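Local coordinates for alpha-1,4-endofucoidanase (Mariniflexile fucanivorans, PDB 6DLH), which hydrolyses alpha-1,4-linked fucoidan in an endo fashion as a retaining glycoside hydrolase of family 107, and carries several bound calcium ions, at residues Ile72-Thr77 against Gln404-Asp409; Asn246-Tyr251 against Ser283-Asp288; Pro431-Gly436 against Gly484-Ser489; Thr675-Pro680 against Ser708-Leu713; Pro52-Asn57 against Arg386-Asn391. One frame throughout, in Å; residues are numbered along the deposited sequence.

Contact 1: residues Ile72-Thr77 against Gln404-Asp409; sequences IKDIRT and QFELTD. With CA (calcium ion), chain H.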
# COMPACT_ATOMS: atom_id res chain seq x y z
N ILE A 72 15.69 4.62 0.29
CA ILE A 72 16.05 4.93 1.66
C ILE A 72 17.16 4.00 2.16
O ILE A 72 17.37 3.88 3.38
CB ILE A 72 14.82 4.96 2.59
CG1 ILE A 72 14.15 3.58 2.72
CG2 ILE A 72 13.83 6.04 2.17
CD1 ILE A 72 13.39 3.39 4.01
N LYS A 73 17.89 3.38 1.22
CA LYS A 73 18.95 2.43 1.54
C LYS A 73 19.95 3.04 2.51
O LYS A 73 20.45 2.35 3.39
CB LYS A 73 19.70 2.00 0.28
CG LYS A 73 19.25 0.69 -0.36
CD LYS A 73 19.95 0.41 -1.68
CE LYS A 73 21.32 -0.21 -1.50
NZ LYS A 73 21.22 -1.65 -1.15
N ASP A 74 20.23 4.33 2.34
CA ASP A 74 21.28 5.02 3.08
C ASP A 74 20.81 5.46 4.47
O ASP A 74 21.60 5.99 5.25
CB ASP A 74 21.87 6.16 2.25
CG ASP A 74 23.25 6.60 2.71
OD1 ASP A 74 23.98 5.76 3.27
OD2 ASP A 74 23.59 7.78 2.51
N ILE A 75 19.52 5.24 4.79
CA ILE A 75 19.00 5.61 6.10
C ILE A 75 19.12 4.43 7.06
O ILE A 75 18.34 3.48 7.00
CB ILE A 75 17.55 6.14 6.01
CG1 ILE A 75 17.42 7.24 4.94
CG2 ILE A 75 17.11 6.62 7.38
CD1 ILE A 75 16.00 7.73 4.71
N ARG A 76 20.08 4.51 7.98
CA ARG A 76 20.49 3.33 8.73
C ARG A 76 19.84 3.27 10.11
O ARG A 76 19.85 2.19 10.72
CB ARG A 76 22.02 3.24 8.80
CG ARG A 76 22.68 3.22 7.43
CD ARG A 76 22.65 1.82 6.86
NE ARG A 76 21.46 1.45 6.12
CZ ARG A 76 20.98 0.21 6.00
NH1 ARG A 76 21.40 -0.75 6.80
NH2 ARG A 76 20.06 -0.05 5.09
N THR A 77 19.29 4.40 10.61
CA THR A 77 18.80 4.47 11.98
C THR A 77 17.29 4.38 12.06
O THR A 77 16.74 4.27 13.16
CB THR A 77 19.30 5.71 12.75
OG1 THR A 77 18.86 6.90 12.10
CG2 THR A 77 20.80 5.72 12.94
N GLN A 404 15.85 15.69 4.68
CA GLN A 404 15.69 15.90 6.12
C GLN A 404 16.00 14.62 6.90
O GLN A 404 16.67 14.66 7.93
CB GLN A 404 14.31 16.47 6.43
CG GLN A 404 14.04 17.82 5.76
CD GLN A 404 12.89 18.57 6.39
OE1 GLN A 404 11.83 18.00 6.68
NE2 GLN A 404 13.08 19.86 6.61
N PHE A 405 15.51 13.48 6.39
CA PHE A 405 15.73 12.17 6.98
C PHE A 405 17.21 11.78 6.96
O PHE A 405 17.71 11.19 7.92
CB PHE A 405 14.81 11.12 6.34
CG PHE A 405 13.72 10.64 7.27
CD1 PHE A 405 12.56 11.37 7.44
CD2 PHE A 405 13.90 9.49 8.03
CE1 PHE A 405 11.58 10.95 8.34
CE2 PHE A 405 12.92 9.07 8.92
CZ PHE A 405 11.76 9.80 9.07
N GLU A 406 17.92 12.15 5.89
CA GLU A 406 19.35 11.88 5.79
C GLU A 406 20.13 12.70 6.82
O GLU A 406 21.01 12.16 7.49
CB GLU A 406 19.85 12.09 4.36
CG GLU A 406 19.46 10.99 3.40
CD GLU A 406 20.18 9.65 3.54
OE1 GLU A 406 20.98 9.50 4.48
OE2 GLU A 406 19.93 8.77 2.69
N LEU A 407 19.82 14.00 6.93
CA LEU A 407 20.48 14.83 7.93
C LEU A 407 20.22 14.26 9.32
O LEU A 407 21.15 14.12 10.12
CB LEU A 407 19.98 16.28 7.81
CG LEU A 407 20.40 17.01 6.53
CD1 LEU A 407 19.67 18.34 6.38
CD2 LEU A 407 21.91 17.20 6.46
N THR A 408 18.97 13.90 9.60
CA THR A 408 18.59 13.23 10.84
C THR A 408 19.44 11.97 11.06
O THR A 408 19.90 11.73 12.18
CB THR A 408 17.09 12.90 10.85
OG1 THR A 408 16.37 14.12 10.71
CG2 THR A 408 16.65 12.18 12.11
N ASP A 409 19.61 11.17 10.01
CA ASP A 409 20.32 9.90 10.12
C ASP A 409 21.76 10.15 10.57
O ASP A 409 22.24 9.49 11.48
CB ASP A 409 20.22 9.07 8.84
CG ASP A 409 20.54 7.58 9.01
OD1 ASP A 409 19.88 6.93 9.84
OD2 ASP A 409 21.41 7.08 8.28
CA CA H . 16.80 3.43 15.41
O HOH W 1 19.25 6.48 0.65
O HOH W 2 16.39 5.70 16.20
O HOH W 3 19.06 4.57 15.98
O HOH W 4 18.29 1.69 14.80
O HOH W 5 16.59 2.87 17.62
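A carboxylate on helix 399-415, that of D409, receives the backbone of the calcium-binding loop 72-77, which joins helix 66-71 to strand 80-84 in the catalytic domain. R76 N gives a nearly straight bond (173°) to D409 OD2, 2.9 Å away, meeting it on the syn side but out of the carboxylate plane. The other oxygen, OD1, takes T77 N on its syn lone pair at 2.7 Å; T77 OG1 is modelled 2.5 Å from D409 OD1, very short, so its exact length is doubtful. With CG anti to its own N (chi1 -161°), D409 reaches across to the loop. The loop itself opens with a type I beta turn, I72 to I75, and ends at T77, whose carbonyl O binds the calcium ion at 2.4 Å together with four waters and D79. Replacing D409 by an alanine would probably leave the N-H groups of R76 and T77 without this acceptor and loosen the loop next to the metal. One turn earlier on the helix, E406 OE2 touches CG1 of I75 and shares a water with D74 N, although its carboxylate lies near that of D74. I75 CD1 rests on F405 CB at 3.9 Å.

Contact 2: residues Asn246-Tyr251 against Ser283-Asp288; sequences NDQRIY and SATLFD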
# COMPACT_ATOMS: atom_id res chain seq x y z
N ASN A 246 -15.57 -2.95 31.38
CA ASN A 246 -16.93 -3.01 30.86
C ASN A 246 -17.26 -1.73 30.09
O ASN A 246 -18.25 -1.69 29.35
CB ASN A 246 -17.94 -3.28 31.98
CG ASN A 246 -17.80 -4.67 32.57
OD1 ASN A 246 -18.32 -5.64 32.01
ND2 ASN A 246 -17.09 -4.77 33.68
N ASP A 247 -16.43 -0.69 30.25
CA ASP A 247 -16.64 0.55 29.53
C ASP A 247 -15.90 0.54 28.18
O ASP A 247 -16.22 1.34 27.30
CB ASP A 247 -16.28 1.77 30.38
CG ASP A 247 -17.15 1.92 31.62
OD1 ASP A 247 -18.33 1.53 31.56
OD2 ASP A 247 -16.64 2.42 32.63
N GLN A 248 -14.93 -0.38 28.04
CA GLN A 248 -14.03 -0.38 26.89
C GLN A 248 -14.05 -1.75 26.21
O GLN A 248 -13.01 -2.40 26.12
CB GLN A 248 -12.61 -0.04 27.35
CG GLN A 248 -12.51 1.22 28.19
CD GLN A 248 -11.09 1.50 28.63
OE1 GLN A 248 -10.18 0.70 28.42
NE2 GLN A 248 -10.90 2.66 29.24
N ARG A 249 -15.23 -2.18 25.74
CA ARG A 249 -15.38 -3.53 25.23
C ARG A 249 -14.92 -3.59 23.77
O ARG A 249 -14.26 -4.55 23.37
CB ARG A 249 -16.81 -4.05 25.40
CG ARG A 249 -17.16 -4.49 26.81
CD ARG A 249 -16.38 -5.70 27.28
NE ARG A 249 -16.74 -6.12 28.63
CZ ARG A 249 -16.06 -7.01 29.35
NH1 ARG A 249 -16.46 -7.32 30.57
NH2 ARG A 249 -14.98 -7.59 28.85
N ILE A 250 -15.28 -2.55 23.00
CA ILE A 250 -14.84 -2.42 21.62
C ILE A 250 -13.32 -2.28 21.59
O ILE A 250 -12.66 -2.93 20.77
CB ILE A 250 -15.55 -1.24 20.92
CG1 ILE A 250 -17.06 -1.28 21.16
CG2 ILE A 250 -15.20 -1.22 19.44
CD1 ILE A 250 -17.83 -0.15 20.51
N TYR A 251 -12.76 -1.47 22.50
CA TYR A 251 -11.32 -1.32 22.61
C TYR A 251 -10.68 -2.69 22.81
O TYR A 251 -9.64 -2.98 22.21
CB TYR A 251 -10.95 -0.31 23.70
CG TYR A 251 -11.31 1.12 23.35
CD1 TYR A 251 -10.48 1.91 22.56
CD2 TYR A 251 -12.50 1.67 23.80
CE1 TYR A 251 -10.83 3.21 22.23
CE2 TYR A 251 -12.86 2.97 23.47
CZ TYR A 251 -12.02 3.74 22.69
OH TYR A 251 -12.39 5.02 22.37
N SER A 283 -5.39 10.11 27.79
CA SER A 283 -5.02 9.04 28.69
C SER A 283 -5.18 7.66 28.04
O SER A 283 -6.06 7.45 27.21
CB SER A 283 -5.82 9.12 29.97
OG SER A 283 -5.15 8.44 31.01
N ALA A 284 -4.30 6.73 28.43
CA ALA A 284 -4.33 5.37 27.91
C ALA A 284 -5.63 4.67 28.31
O ALA A 284 -6.07 4.76 29.46
CB ALA A 284 -3.13 4.62 28.44
N THR A 285 -6.24 3.98 27.34
CA THR A 285 -7.24 2.97 27.66
C THR A 285 -6.51 1.75 28.22
O THR A 285 -5.29 1.77 28.35
CB THR A 285 -8.10 2.59 26.45
OG1 THR A 285 -7.25 1.93 25.50
CG2 THR A 285 -8.82 3.76 25.83
N LEU A 286 -7.27 0.70 28.54
CA LEU A 286 -6.67 -0.53 29.05
C LEU A 286 -5.97 -1.27 27.92
O LEU A 286 -5.31 -2.28 28.16
CB LEU A 286 -7.77 -1.39 29.69
CG LEU A 286 -8.34 -0.86 31.02
CD1 LEU A 286 -9.72 -1.43 31.28
CD2 LEU A 286 -7.41 -1.15 32.18
N PHE A 287 -6.08 -0.76 26.68
CA PHE A 287 -5.66 -1.52 25.52
C PHE A 287 -4.62 -0.77 24.69
O PHE A 287 -4.19 -1.27 23.65
CB PHE A 287 -6.88 -2.03 24.74
CG PHE A 287 -7.82 -2.86 25.59
CD1 PHE A 287 -7.48 -4.16 25.95
CD2 PHE A 287 -9.01 -2.33 26.06
CE1 PHE A 287 -8.33 -4.91 26.76
CE2 PHE A 287 -9.85 -3.08 26.87
CZ PHE A 287 -9.51 -4.37 27.21
N ASP A 288 -4.18 0.40 25.17
CA ASP A 288 -3.13 1.18 24.55
C ASP A 288 -1.77 0.73 25.06
O ASP A 288 -1.51 0.76 26.26
CB ASP A 288 -3.32 2.68 24.83
CG ASP A 288 -4.37 3.34 23.96
OD1 ASP A 288 -4.14 3.47 22.74
OD2 ASP A 288 -5.42 3.74 24.52
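The N-terminal end of helix 249-259, where Q248 is the N-cap residue, packs on an ST turn in the loop after strand 266-269. Q248 sends an extended side chain across, and its OE1 accepts from L286 N at 2.9 Å, in the plane of the amide, on a lone pair and almost straight (172°). The same oxygen lies 3.4 Å from T285 CB and touches CB of L286, while NE2 makes a weak bond to the carbonyl of D239. Shortening Q248 to an alanine would probably leave L286 N without its acceptor and open a gap beside T285. Y251, about a turn further along the helix, takes T285 CG2 over one ring face, 4.2 Å from the centroid, in a CH-pi contact; the hydroxyl of Y251 bonds to N271. F287 completes the packing, with CD2 3.7 Å from Y251 CB and CE2 beside the carbonyl O of Q248. T285 OG1, placed between its backbone N and carbonyl carbon (chi1 66°), accepts from F287 N at 3.2 Å, and both T285 N and OG1 donate to D288 OD2. Residues 285-288 form a type I beta turn, its start braced by the D288 carboxylate, with the ST turn of T285 OG1 and F287 N inside it.

Contact 3: residues Pro431-Gly436 against Gly484-Ser489; sequences PAIYPG and GTPPVS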
# COMPACT_ATOMS: atom_id res chain seq x y z
N PRO A 431 20.65 -14.11 4.19
CA PRO A 431 20.07 -14.99 3.17
C PRO A 431 19.77 -16.39 3.72
O PRO A 431 20.39 -16.83 4.69
CB PRO A 431 21.17 -15.09 2.11
CG PRO A 431 21.92 -13.78 2.24
CD PRO A 431 21.88 -13.44 3.71
N ALA A 432 18.82 -17.08 3.08
CA ALA A 432 18.42 -18.44 3.44
C ALA A 432 19.56 -19.44 3.23
O ALA A 432 20.46 -19.21 2.42
CB ALA A 432 17.19 -18.83 2.66
N ILE A 433 19.50 -20.56 3.97
CA ILE A 433 20.41 -21.68 3.74
C ILE A 433 19.84 -22.51 2.59
O ILE A 433 18.68 -22.93 2.65
CB ILE A 433 20.61 -22.53 5.01
CG1 ILE A 433 21.27 -21.73 6.14
CG2 ILE A 433 21.41 -23.79 4.69
CD1 ILE A 433 21.09 -22.35 7.51
N TYR A 434 20.67 -22.73 1.57
CA TYR A 434 20.35 -23.60 0.45
C TYR A 434 21.25 -24.83 0.50
O TYR A 434 22.43 -24.76 0.15
CB TYR A 434 20.53 -22.85 -0.87
CG TYR A 434 19.42 -21.88 -1.21
CD1 TYR A 434 19.33 -20.65 -0.58
CD2 TYR A 434 18.47 -22.19 -2.17
CE1 TYR A 434 18.32 -19.75 -0.88
CE2 TYR A 434 17.45 -21.30 -2.49
CZ TYR A 434 17.38 -20.08 -1.84
OH TYR A 434 16.39 -19.20 -2.16
N PRO A 435 20.75 -26.00 0.98
CA PRO A 435 21.56 -27.21 1.08
C PRO A 435 22.27 -27.56 -0.23
O PRO A 435 21.64 -27.70 -1.28
CB PRO A 435 20.53 -28.28 1.46
CG PRO A 435 19.47 -27.50 2.22
CD PRO A 435 19.37 -26.20 1.46
N GLY A 436 23.61 -27.66 -0.14
CA GLY A 436 24.44 -28.01 -1.28
C GLY A 436 24.96 -26.79 -2.04
O GLY A 436 25.87 -26.92 -2.85
N GLY A 484 30.64 -20.06 2.99
CA GLY A 484 30.84 -21.50 3.11
C GLY A 484 29.87 -22.23 2.19
O GLY A 484 29.15 -21.59 1.42
N THR A 485 29.87 -23.57 2.26
CA THR A 485 28.88 -24.36 1.55
C THR A 485 28.23 -25.33 2.53
O THR A 485 28.90 -26.22 3.05
CB THR A 485 29.49 -25.08 0.34
OG1 THR A 485 30.02 -24.08 -0.53
CG2 THR A 485 28.48 -25.92 -0.41
N PRO A 486 26.92 -25.18 2.83
CA PRO A 486 26.20 -26.18 3.61
C PRO A 486 26.18 -27.48 2.80
O PRO A 486 26.05 -27.43 1.58
CB PRO A 486 24.78 -25.61 3.73
CG PRO A 486 24.67 -24.64 2.57
CD PRO A 486 26.06 -24.06 2.41
N PRO A 487 26.35 -28.66 3.44
CA PRO A 487 26.13 -29.94 2.77
C PRO A 487 24.65 -30.10 2.40
O PRO A 487 23.80 -29.38 2.92
CB PRO A 487 26.53 -30.99 3.82
CG PRO A 487 26.40 -30.26 5.15
CD PRO A 487 26.78 -28.83 4.84
N VAL A 488 24.38 -31.05 1.49
CA VAL A 488 23.04 -31.36 1.00
C VAL A 488 22.16 -31.81 2.17
O VAL A 488 20.94 -31.63 2.14
CB VAL A 488 23.07 -32.42 -0.12
CG1 VAL A 488 21.70 -32.68 -0.71
CG2 VAL A 488 24.07 -32.07 -1.22
N SER A 489 22.79 -32.37 3.21
CA SER A 489 22.10 -32.96 4.35
C SER A 489 21.78 -31.92 5.43
O SER A 489 21.18 -32.27 6.44
CB SER A 489 22.90 -34.12 4.91
OG SER A 489 24.26 -33.75 5.10
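P486 reaches toward segment 431-436 with its ring, and the contact can be followed round it. CB meets I433 CG2 at 3.9 Å; CG, the next ring atom, touches that methyl at 4.0 Å and lies 3.3 Å from Y434 O. The I433 and P486 side chains run alongside each other, pointing opposite ways. I433 turns CG2 anti to its backbone N, with CG1 anti to the carbonyl carbon, and it is the CG2 branch that does the touching. Beyond the ring, the carbonyl of P486 accepts the one hydrogen bond between the segments, from G436 N at 3.0 Å. The bond is bent, 138° at the hydrogen, and the donor stands above the carbonyl plane, away from the lone-pair directions. G436 has backbone angles (phi 92°, psi -14°) at which a beta carbon would press on the preceding carbonyl oxygen, and V488 CG2 lies close by as well. Around this bond P435 CB approaches V488 O at 3.4 Å, and T485 CG2 touches G436 O at 3.7 Å. W469 packs against both P486 and P487, while backbone bonds tie I433 to E514 and I516. Two proline-rich loops thus meet, one leading into strand 439-444 and the other joining strands 479-484 and 494-502, as part of the first putative Ig domain after the catalytic domain, a beta fold of the E-set clan.

Contact 4: residues Thr675-Pro680 against Ser708-Leu713; sequences TKTSGP and SFTFNL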
# COMPACT_ATOMS: atom_id res chain seq x y z
N THR A 675 -16.32 12.28 -41.79
CA THR A 675 -16.63 13.46 -42.58
C THR A 675 -18.09 13.82 -42.34
O THR A 675 -18.92 12.95 -42.08
CB THR A 675 -16.32 13.22 -44.06
OG1 THR A 675 -17.10 12.10 -44.46
CG2 THR A 675 -14.86 12.93 -44.33
N LYS A 676 -18.39 15.12 -42.38
CA LYS A 676 -19.75 15.60 -42.25
C LYS A 676 -20.41 15.48 -43.62
O LYS A 676 -19.75 15.71 -44.64
CB LYS A 676 -19.76 17.05 -41.77
CG LYS A 676 -21.12 17.60 -41.37
CD LYS A 676 -21.09 19.10 -41.22
CE LYS A 676 -22.36 19.68 -40.62
NZ LYS A 676 -22.24 21.15 -40.48
N THR A 677 -21.70 15.13 -43.62
CA THR A 677 -22.45 14.93 -44.85
C THR A 677 -23.71 15.80 -44.90
O THR A 677 -24.20 16.07 -46.00
CB THR A 677 -22.68 13.44 -45.15
OG1 THR A 677 -23.39 12.89 -44.03
CG2 THR A 677 -21.40 12.67 -45.42
N SER A 678 -24.22 16.25 -43.75
CA SER A 678 -25.33 17.20 -43.75
C SER A 678 -25.59 17.78 -42.36
O SER A 678 -25.05 17.28 -41.37
CB SER A 678 -26.59 16.60 -44.33
OG SER A 678 -27.24 15.77 -43.38
N GLY A 679 -26.42 18.83 -42.32
CA GLY A 679 -26.93 19.46 -41.11
C GLY A 679 -26.39 20.88 -40.93
O GLY A 679 -25.42 21.26 -41.60
N PRO A 680 -26.96 21.70 -40.01
CA PRO A 680 -26.54 23.09 -39.79
C PRO A 680 -25.03 23.37 -39.78
O PRO A 680 -24.24 22.54 -39.34
CB PRO A 680 -27.14 23.41 -38.42
CG PRO A 680 -28.41 22.60 -38.40
CD PRO A 680 -28.07 21.31 -39.12
N SER A 708 -30.24 18.37 -36.42
CA SER A 708 -29.92 17.05 -36.93
C SER A 708 -28.74 17.11 -37.90
O SER A 708 -28.69 17.97 -38.78
CB SER A 708 -31.14 16.42 -37.55
OG SER A 708 -30.83 15.13 -38.07
N PHE A 709 -27.78 16.20 -37.71
CA PHE A 709 -26.58 16.14 -38.53
C PHE A 709 -26.35 14.70 -38.98
O PHE A 709 -26.86 13.76 -38.37
CB PHE A 709 -25.35 16.60 -37.74
CG PHE A 709 -25.45 17.99 -37.16
CD1 PHE A 709 -26.09 18.22 -35.95
CD2 PHE A 709 -24.89 19.08 -37.83
CE1 PHE A 709 -26.18 19.50 -35.42
CE2 PHE A 709 -24.98 20.35 -37.30
CZ PHE A 709 -25.62 20.56 -36.10
N THR A 710 -25.57 14.53 -40.06
CA THR A 710 -25.19 13.19 -40.48
C THR A 710 -23.68 13.16 -40.68
O THR A 710 -23.08 14.12 -41.18
CB THR A 710 -26.02 12.71 -41.69
OG1 THR A 710 -25.61 13.42 -42.86
CG2 THR A 710 -27.51 12.87 -41.49
N PHE A 711 -23.06 12.04 -40.28
CA PHE A 711 -21.62 11.90 -40.36
C PHE A 711 -21.27 10.54 -40.96
O PHE A 711 -21.95 9.55 -40.72
CB PHE A 711 -20.97 12.11 -38.98
CG PHE A 711 -20.95 13.54 -38.51
CD1 PHE A 711 -22.00 14.08 -37.77
CD2 PHE A 711 -19.87 14.37 -38.80
CE1 PHE A 711 -21.98 15.40 -37.34
CE2 PHE A 711 -19.85 15.70 -38.38
CZ PHE A 711 -20.91 16.21 -37.65
N ASN A 712 -20.19 10.51 -41.74
CA ASN A 712 -19.82 9.29 -42.42
C ASN A 712 -18.49 8.78 -41.87
O ASN A 712 -17.55 9.55 -41.67
CB ASN A 712 -19.89 9.42 -43.95
CG ASN A 712 -19.46 8.15 -44.66
OD1 ASN A 712 -20.29 7.33 -45.03
ND2 ASN A 712 -18.16 7.97 -44.82
N LEU A 713 -18.44 7.46 -41.66
CA LEU A 713 -17.33 6.75 -41.05
C LEU A 713 -16.86 5.67 -42.03
O LEU A 713 -17.61 4.73 -42.30
CB LEU A 713 -17.89 6.17 -39.75
CG LEU A 713 -16.96 5.34 -38.88
CD1 LEU A 713 -15.83 6.18 -38.31
CD2 LEU A 713 -17.76 4.70 -37.75
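The F709 ring carries P680 CD over one face, 4.1 Å from its centroid in a CH-pi contact, while K676 CE and P680 O come in at its edge. The F711 ring is met obliquely by K676, whose CB is 3.7 Å from F711 CE2. K676, fully extended with CG anti to its backbone N (chi1 -170°), runs along both rings to place NZ 2.7 Å from P680 O; NZ also bonds L683 O. The antiparallel strands 674-678 and 705-713 that carry these side chains pair through T675 and N712, whose backbones exchange two bonds, then slip by one residue: T677 and S678 both face T710 in a classic beta bulge. T677 N donates to T710 O, and T710 N donates to S678 O. T710 OG1 lies 2.6 Å from T677 OG1 and 2.9 Å from S678 OG, hydrogen-bonded to both. The chemistry thus divides between the two sides of this Ig-domain sheet edge: linked hydroxyls at the bulge, and phenylalanine rings lined by the lysine's aliphatic chain, whose ammonium is satisfied by carbonyls.

Contact 5: residues Pro52-Asn57 against Arg386-Asn391; sequences PERTFN and RTNLEN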
# COMPACT_ATOMS: atom_id res chain seq x y z
N PRO A 52 -0.25 4.88 -0.14
CA PRO A 52 -0.91 5.15 -1.42
C PRO A 52 -2.39 5.46 -1.21
O PRO A 52 -2.96 5.11 -0.17
CB PRO A 52 -0.75 3.85 -2.23
CG PRO A 52 0.26 3.04 -1.45
CD PRO A 52 0.12 3.47 0.00
N GLU A 53 -3.00 6.12 -2.20
CA GLU A 53 -4.39 6.52 -2.09
C GLU A 53 -5.21 5.90 -3.22
O GLU A 53 -4.66 5.49 -4.25
CB GLU A 53 -4.49 8.05 -2.11
CG GLU A 53 -3.91 8.69 -0.86
CD GLU A 53 -4.00 10.20 -0.83
OE1 GLU A 53 -4.93 10.74 -1.47
OE2 GLU A 53 -3.14 10.83 -0.18
N ARG A 54 -6.53 5.87 -3.00
CA ARG A 54 -7.53 5.37 -3.94
C ARG A 54 -7.19 3.93 -4.31
O ARG A 54 -6.78 3.66 -5.42
CB ARG A 54 -7.67 6.33 -5.13
CG ARG A 54 -7.83 7.78 -4.71
CD ARG A 54 -8.20 8.79 -5.79
NE ARG A 54 -9.56 8.61 -6.30
CZ ARG A 54 -10.68 8.98 -5.67
NH1 ARG A 54 -10.63 9.64 -4.52
NH2 ARG A 54 -11.85 8.69 -6.20
N THR A 55 -7.34 3.02 -3.34
CA THR A 55 -6.77 1.69 -3.44
C THR A 55 -7.78 0.68 -3.96
O THR A 55 -7.42 -0.47 -4.21
CB THR A 55 -6.28 1.19 -2.08
OG1 THR A 55 -7.42 1.07 -1.24
CG2 THR A 55 -5.24 2.09 -1.44
N PHE A 56 -9.04 1.12 -4.13
CA PHE A 56 -10.19 0.25 -4.37
C PHE A 56 -10.21 -0.24 -5.82
O PHE A 56 -9.53 0.31 -6.68
CB PHE A 56 -11.47 1.04 -4.09
CG PHE A 56 -11.44 2.45 -4.63
CD1 PHE A 56 -11.49 2.69 -6.00
CD2 PHE A 56 -11.35 3.54 -3.78
CE1 PHE A 56 -11.44 3.98 -6.50
CE2 PHE A 56 -11.31 4.83 -4.28
CZ PHE A 56 -11.36 5.05 -5.64
N ASN A 57 -11.03 -1.28 -6.06
CA ASN A 57 -11.44 -1.70 -7.40
C ASN A 57 -10.23 -2.16 -8.21
O ASN A 57 -10.11 -1.81 -9.38
CB ASN A 57 -12.24 -0.63 -8.13
CG ASN A 57 -13.57 -0.34 -7.47
OD1 ASN A 57 -14.16 -1.21 -6.83
ND2 ASN A 57 -14.04 0.90 -7.60
N ARG A 386 3.54 11.44 -5.38
CA ARG A 386 2.18 11.39 -5.89
C ARG A 386 1.52 10.08 -5.45
O ARG A 386 1.91 9.00 -5.88
CB ARG A 386 2.17 11.56 -7.41
CG ARG A 386 0.82 11.95 -8.00
CD ARG A 386 0.78 11.93 -9.52
NE ARG A 386 1.75 12.82 -10.14
CZ ARG A 386 2.78 12.43 -10.89
NH1 ARG A 386 2.84 11.20 -11.36
NH2 ARG A 386 3.75 13.28 -11.16
N THR A 387 0.52 10.20 -4.59
CA THR A 387 0.01 9.03 -3.88
C THR A 387 -1.20 8.42 -4.58
O THR A 387 -1.52 7.26 -4.34
CB THR A 387 -0.29 9.37 -2.42
OG1 THR A 387 -1.19 10.48 -2.44
CG2 THR A 387 0.95 9.69 -1.62
N ASN A 388 -1.89 9.20 -5.43
CA ASN A 388 -3.11 8.76 -6.10
C ASN A 388 -2.79 7.69 -7.14
O ASN A 388 -2.17 7.99 -8.16
CB ASN A 388 -3.82 9.95 -6.75
CG ASN A 388 -5.11 9.61 -7.47
OD1 ASN A 388 -5.47 8.44 -7.62
ND2 ASN A 388 -5.82 10.64 -7.91
N LEU A 389 -3.24 6.45 -6.90
CA LEU A 389 -2.93 5.32 -7.76
C LEU A 389 -3.58 5.45 -9.14
O LEU A 389 -3.20 4.74 -10.06
CB LEU A 389 -3.38 4.02 -7.09
CG LEU A 389 -2.62 3.61 -5.83
CD1 LEU A 389 -3.29 2.41 -5.15
CD2 LEU A 389 -1.16 3.29 -6.13
N GLU A 390 -4.56 6.36 -9.29
CA GLU A 390 -5.27 6.53 -10.55
C GLU A 390 -4.60 7.62 -11.39
O GLU A 390 -5.06 7.90 -12.50
CB GLU A 390 -6.73 6.91 -10.32
CG GLU A 390 -7.54 5.87 -9.55
CD GLU A 390 -8.94 6.30 -9.14
OE1 GLU A 390 -9.18 7.53 -8.99
OE2 GLU A 390 -9.81 5.42 -8.97
N ASN A 391 -3.52 8.23 -10.87
CA ASN A 391 -2.92 9.39 -11.52
C ASN A 391 -1.40 9.22 -11.56
O ASN A 391 -0.66 10.08 -11.09
CB ASN A 391 -3.33 10.70 -10.83
CG ASN A 391 -2.97 11.95 -11.59
OD1 ASN A 391 -2.78 11.93 -12.81
ND2 ASN A 391 -2.90 13.07 -10.89
O HOH W 6 -3.40 12.55 -3.89
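R54 and E390 form the salt bridge of this contact, NE to OE1 at 2.9 Å. E390 OE1 lies in the plane of the guanidinium, at its edge, but NE stands above the carboxylate plane, and the two planes are 58° apart. A bend at chi3 (69°) turns the R54 chain so that NE faces E390, while CD rests 3.3 Å from N388 OD1. That oxygen is itself fixed by accepting from E390 N at 2.8 Å, an Asx turn within the type I turn N388-N391, which helps to position E390. Backbone bonds run alongside: E53 N donates to T387 O at 2.8 Å and L389 N to E53 O at 3.2 Å, bridging E53 with N388. The E53 carboxylate extends past T387, and its OE2 bonds N352; T387 OG1 lies near the same oxygen. The second E390 oxygen, OE2, bonds N59 and approaches F56 CE1 at 3.3 Å. Apolar packing centres on L389, whose CD2 meets P52 CB at 4.0 Å and whose CD1 touches T55. The contact thus joins two loops that follow strands 46-49 and 377-379, neighbours in the parallel sheet of the catalytic domain, the first leading on to helix 66-71 and the second to strand 394-395.

From the N terminus, residues 52-57 come first and pair with 386-391 in contact 5, closing a loop of more than 300 residues. Residues 72-77 follow before that loop closes and meet helix 399-415 only after it, so contact 1 crosses contact 5; their centres are about 26 Å apart. Contact 2 is a short closure lying within both long loops, joining helix 249-259 to the segment after strand 266-269. Contacts 5 and 1 tie early to late parts of the catalytic domain, while contact 2 is local to its middle. Contact 3 and then contact 4 follow in series, each closing a short loop in a different putative Ig domain; their centres are about 75 Å apart, on opposite sides of the chain's centre.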